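Local coordinates for protein cryptochrome DASH, chloroplastic/mitochondrial (Arabidopsis thaliana, PDB 2J4D) that repairs cyclobutane pyrimidine dimers in single-stranded DNA as a photolyase carrying FAD and a folate antenna, and may also serve as a photoreceptor, at residues V242-F248 with E382-F388. Sequence-based numbering, arbitrary orientation.
Sequences VTRGMRF and ELSTTGF. With FAD (flavin-adenine dinucleotide), chain C.
Val242 packs its two methyls around the carbonyl oxygen of Thr385, and Val242 CG1 also meets Thr386 CG2 at 4.1 Å. Next along, Thr243 OG1 touches Thr385 CG2 at 3.5 Å, a van der Waals contact with a methyl; the Thr385 hydroxyl, on the other branch, is hydrogen-bonded to Lys381 O. Thr386 CG2 presses on Arg244 O at 3.3 Å, a buried carbonyl with no hydrogen-bond partner in the model. With chi1 at 66°, the Thr386 hydroxyl turns into its own helix end, 2.6 Å from OG1 to Glu382 O, and accepts Phe388 N in an ST turn.

No direct hydrogen bond crosses; a water does the bridging, donating to Met246 O and Thr386 O and accepting from Phe248 N. Met246, bent at chi3, brings CE to 3.9 Å from Phe388 CD2. Phe248 lays CZ over one face of Phe388, 3.7 Å above its plane, the two rings inclined at 35°. The far rim of Phe388, a wall residue of the FAD pocket, lies against the cofactor, CZ to O5' 3.4 Å; an alanine here would probably leave Phe248 and Met246 without their aromatic neighbour and open a gap beside the ribityl-phosphate oxygen of FAD.

Strand 245-248, paired in parallel with strand 4-7, crosses residues 382-386, the C-terminal end of helix 374-386, at a signed angle of -40°, and together they back the cofactor site, while Trp467 of helix 462-467 packs against Thr385 and Thr386.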
loop_
_atom_site.group_PDB
_atom_site.type_symbol
_atom_site.label_atom_id
_atom_site.label_comp_id
_atom_site.label_asym_id
_atom_site.label_seq_id
_atom_site.Cartn_x
_atom_site.Cartn_y
_atom_site.Cartn_z
ATOM N N VAL A 242 15.170 -8.780 5.960
ATOM C CA VAL A 242 14.277 -9.242 7.016
ATOM C C VAL A 242 14.965 -10.391 7.740
ATOM O O VAL A 242 15.289 -11.411 7.138
ATOM C CB VAL A 242 12.941 -9.731 6.420
ATOM C CG1 VAL A 242 12.047 -10.320 7.514
ATOM C CG2 VAL A 242 12.243 -8.565 5.732
ATOM N N THR A 243 15.181 -10.219 9.035
ATOM C CA THR A 243 15.855 -11.235 9.830
ATOM C C THR A 243 14.905 -12.270 10.435
ATOM O O THR A 243 15.272 -13.435 10.581
ATOM C CB THR A 243 16.664 -10.559 10.952
ATOM O OG1 THR A 243 15.802 -9.697 11.702
ATOM C CG2 THR A 243 17.788 -9.719 10.362
ATOM N N ARG A 244 13.691 -11.841 10.776
ATOM C CA ARG A 244 12.684 -12.719 11.378
ATOM C C ARG A 244 11.302 -12.378 10.853
ATOM O O ARG A 244 11.090 -11.288 10.332
ATOM C CB ARG A 244 12.622 -12.523 12.888
ATOM C CG ARG A 244 13.927 -12.573 13.630
ATOM C CD ARG A 244 13.613 -12.562 15.116
ATOM N NE ARG A 244 12.766 -13.701 15.451
ATOM C CZ ARG A 244 12.055 -13.810 16.565
ATOM N NH1 ARG A 244 12.079 -12.841 17.468
ATOM N NH2 ARG A 244 11.331 -14.900 16.778
ATOM N N GLY A 245 10.360 -13.302 11.026
ATOM C CA GLY A 245 8.993 -13.058 10.599
ATOM C C GLY A 245 8.722 -13.068 9.107
ATOM O O GLY A 245 9.413 -13.723 8.337
ATOM N N MET A 246 7.707 -12.319 8.695
ATOM C CA MET A 246 7.312 -12.268 7.298
ATOM C C MET A 246 8.203 -11.451 6.380
ATOM O O MET A 246 8.479 -10.279 6.626
ATOM C CB MET A 246 5.874 -11.761 7.191
ATOM C CG MET A 246 4.867 -12.682 7.845
ATOM S SD MET A 246 3.173 -12.116 7.653
ATOM C CE MET A 246 3.017 -10.995 9.060
ATOM N N ARG A 247 8.635 -12.098 5.305
ATOM C CA ARG A 247 9.478 -11.487 4.293
ATOM C C ARG A 247 8.586 -11.368 3.046
ATOM O O ARG A 247 8.405 -12.333 2.311
ATOM C CB ARG A 247 10.684 -12.403 4.033
ATOM C CG ARG A 247 11.798 -11.837 3.166
ATOM C CD ARG A 247 11.391 -11.748 1.720
ATOM N NE ARG A 247 12.542 -11.824 0.820
ATOM C CZ ARG A 247 12.673 -11.091 -0.283
ATOM N NH1 ARG A 247 11.729 -10.214 -0.623
ATOM N NH2 ARG A 247 13.744 -11.243 -1.055
ATOM N N PHE A 248 7.997 -10.192 2.839
ATOM C CA PHE A 248 7.141 -9.957 1.673
ATOM C C PHE A 248 8.000 -9.862 0.422
ATOM O O PHE A 248 9.074 -9.269 0.452
ATOM C CB PHE A 248 6.349 -8.658 1.850
ATOM C CG PHE A 248 5.187 -8.780 2.795
ATOM C CD1 PHE A 248 3.906 -9.025 2.314
ATOM C CD2 PHE A 248 5.377 -8.644 4.162
ATOM C CE1 PHE A 248 2.821 -9.130 3.183
ATOM C CE2 PHE A 248 4.299 -8.748 5.044
ATOM C CZ PHE A 248 3.021 -8.991 4.552
ATOM N N GLU A 382 8.141 -5.669 15.303
ATOM C CA GLU A 382 7.683 -6.344 14.087
ATOM C C GLU A 382 7.797 -5.364 12.918
ATOM O O GLU A 382 8.293 -5.698 11.840
ATOM C CB GLU A 382 6.222 -6.803 14.219
ATOM C CG GLU A 382 5.725 -7.528 12.956
ATOM C CD GLU A 382 4.276 -7.976 13.027
ATOM O OE1 GLU A 382 3.688 -7.963 14.126
ATOM O OE2 GLU A 382 3.725 -8.353 11.971
ATOM N N LEU A 383 7.344 -4.142 13.159
ATOM C CA LEU A 383 7.374 -3.092 12.147
ATOM C C LEU A 383 8.774 -2.756 11.630
ATOM O O LEU A 383 9.002 -2.752 10.423
ATOM C CB LEU A 383 6.738 -1.826 12.711
ATOM C CG LEU A 383 6.799 -0.596 11.800
ATOM C CD1 LEU A 383 6.000 -0.861 10.511
ATOM C CD2 LEU A 383 6.241 0.596 12.545
ATOM N N SER A 384 9.713 -2.466 12.530
ATOM C CA SER A 384 11.060 -2.113 12.082
ATOM C C SER A 384 11.830 -3.294 11.480
ATOM O O SER A 384 12.754 -3.103 10.701
ATOM C CB SER A 384 11.860 -1.482 13.232
ATOM O OG SER A 384 11.937 -2.363 14.330
ATOM N N THR A 385 11.430 -4.510 11.824
ATOM C CA THR A 385 12.083 -5.713 11.321
ATOM C C THR A 385 11.522 -6.213 9.990
ATOM O O THR A 385 12.264 -6.717 9.147
ATOM C CB THR A 385 11.943 -6.883 12.332
ATOM O OG1 THR A 385 12.436 -6.470 13.612
ATOM C CG2 THR A 385 12.712 -8.118 11.851
ATOM N N THR A 386 10.212 -6.075 9.805
ATOM C CA THR A 386 9.562 -6.587 8.593
ATOM C C THR A 386 8.875 -5.549 7.705
ATOM O O THR A 386 8.600 -5.825 6.543
ATOM C CB THR A 386 8.484 -7.622 8.960
ATOM O OG1 THR A 386 7.444 -6.954 9.682
ATOM C CG2 THR A 386 9.066 -8.742 9.851
ATOM N N GLY A 387 8.580 -4.371 8.247
ATOM C CA GLY A 387 7.896 -3.362 7.448
ATOM C C GLY A 387 6.393 -3.600 7.412
ATOM O O GLY A 387 5.667 -3.020 6.597
ATOM N N PHE A 388 5.917 -4.470 8.297
ATOM C CA PHE A 388 4.491 -4.776 8.376
ATOM C C PHE A 388 4.059 -4.853 9.840
ATOM O O PHE A 388 4.879 -5.106 10.724
ATOM C CB PHE A 388 4.197 -6.122 7.696
ATOM C CG PHE A 388 2.727 -6.463 7.618
ATOM C CD1 PHE A 388 1.951 -6.013 6.553
ATOM C CD2 PHE A 388 2.113 -7.214 8.621
ATOM C CE1 PHE A 388 0.582 -6.300 6.484
ATOM C CE2 PHE A 388 0.739 -7.508 8.561
ATOM C CZ PHE A 388 -0.025 -7.046 7.488
HETATM P PA FAD C . -6.784 -7.419 5.593
HETATM O O1A FAD C . -6.503 -8.682 4.880
HETATM O O2A FAD C . -7.504 -7.447 6.888
HETATM O O5B FAD C . -7.593 -6.416 4.630
HETATM C C5B FAD C . -7.578 -6.597 3.197
HETATM C C4B FAD C . -7.262 -5.246 2.547
HETATM O O4B FAD C . -8.257 -4.307 2.952
HETATM C C3B FAD C . -5.929 -4.628 2.956
HETATM O O3B FAD C . -4.830 -5.182 2.254
HETATM C C2B FAD C . -6.189 -3.178 2.684
HETATM O O2B FAD C . -5.917 -2.758 1.366
HETATM C C1B FAD C . -7.662 -3.006 3.096
HETATM N N9A FAD C . -7.882 -2.541 4.482
HETATM C C8A FAD C . -8.159 -3.307 5.597
HETATM N N7A FAD C . -8.310 -2.575 6.693
HETATM C C5A FAD C . -8.130 -1.275 6.274
HETATM C C6A FAD C . -8.158 -0.043 6.970
HETATM N N6A FAD C . -8.410 0.084 8.265
HETATM N N1A FAD C . -7.919 1.107 6.234
HETATM C C2A FAD C . -7.653 1.023 4.888
HETATM N N3A FAD C . -7.611 -0.122 4.165
HETATM C C4A FAD C . -7.842 -1.241 4.904
HETATM N N1 FAD C . -3.175 0.251 5.287
HETATM C C2 FAD C . -2.467 0.511 4.133
HETATM O O2 FAD C . -2.735 -0.057 3.090
HETATM N N3 FAD C . -1.424 1.449 4.188
HETATM C C4 FAD C . -1.055 2.136 5.342
HETATM O O4 FAD C . -0.117 2.954 5.327
HETATM C C4X FAD C . -1.785 1.863 6.524
HETATM N N5 FAD C . -1.482 2.506 7.734
HETATM C C5X FAD C . -2.278 2.317 8.865
HETATM C C6 FAD C . -2.046 3.053 10.035
HETATM C C7 FAD C . -2.832 2.886 11.198
HETATM C C7M FAD C . -2.531 3.713 12.425
HETATM C C8 FAD C . -3.905 1.922 11.168
HETATM C C8M FAD C . -4.802 1.673 12.370
HETATM C C9 FAD C . -4.148 1.178 9.997
HETATM C C9A FAD C . -3.350 1.354 8.828
HETATM N N10 FAD C . -3.572 0.612 7.630
HETATM C C10 FAD C . -2.843 0.908 6.457
HETATM C "C1'" FAD C . -4.824 -0.197 7.470
HETATM C "C2'" FAD C . -4.742 -1.689 7.852
HETATM O "O2'" FAD C . -4.183 -1.821 9.148
HETATM C "C3'" FAD C . -3.878 -2.437 6.839
HETATM O "O3'" FAD C . -4.388 -2.255 5.504
HETATM C "C4'" FAD C . -3.805 -3.958 7.058
HETATM O "O4'" FAD C . -3.221 -4.251 8.329
HETATM C "C5'" FAD C . -2.966 -4.578 5.948
HETATM O "O5'" FAD C . -2.905 -5.997 6.117
HETATM P P FAD C . -3.843 -7.046 5.404
HETATM O O1P FAD C . -3.609 -6.857 3.963
HETATM O O2P FAD C . -3.519 -8.405 5.917
HETATM O O3P FAD C . -5.333 -6.774 5.878
HETATM O O HOH W 1 8.795 -8.192 4.961
#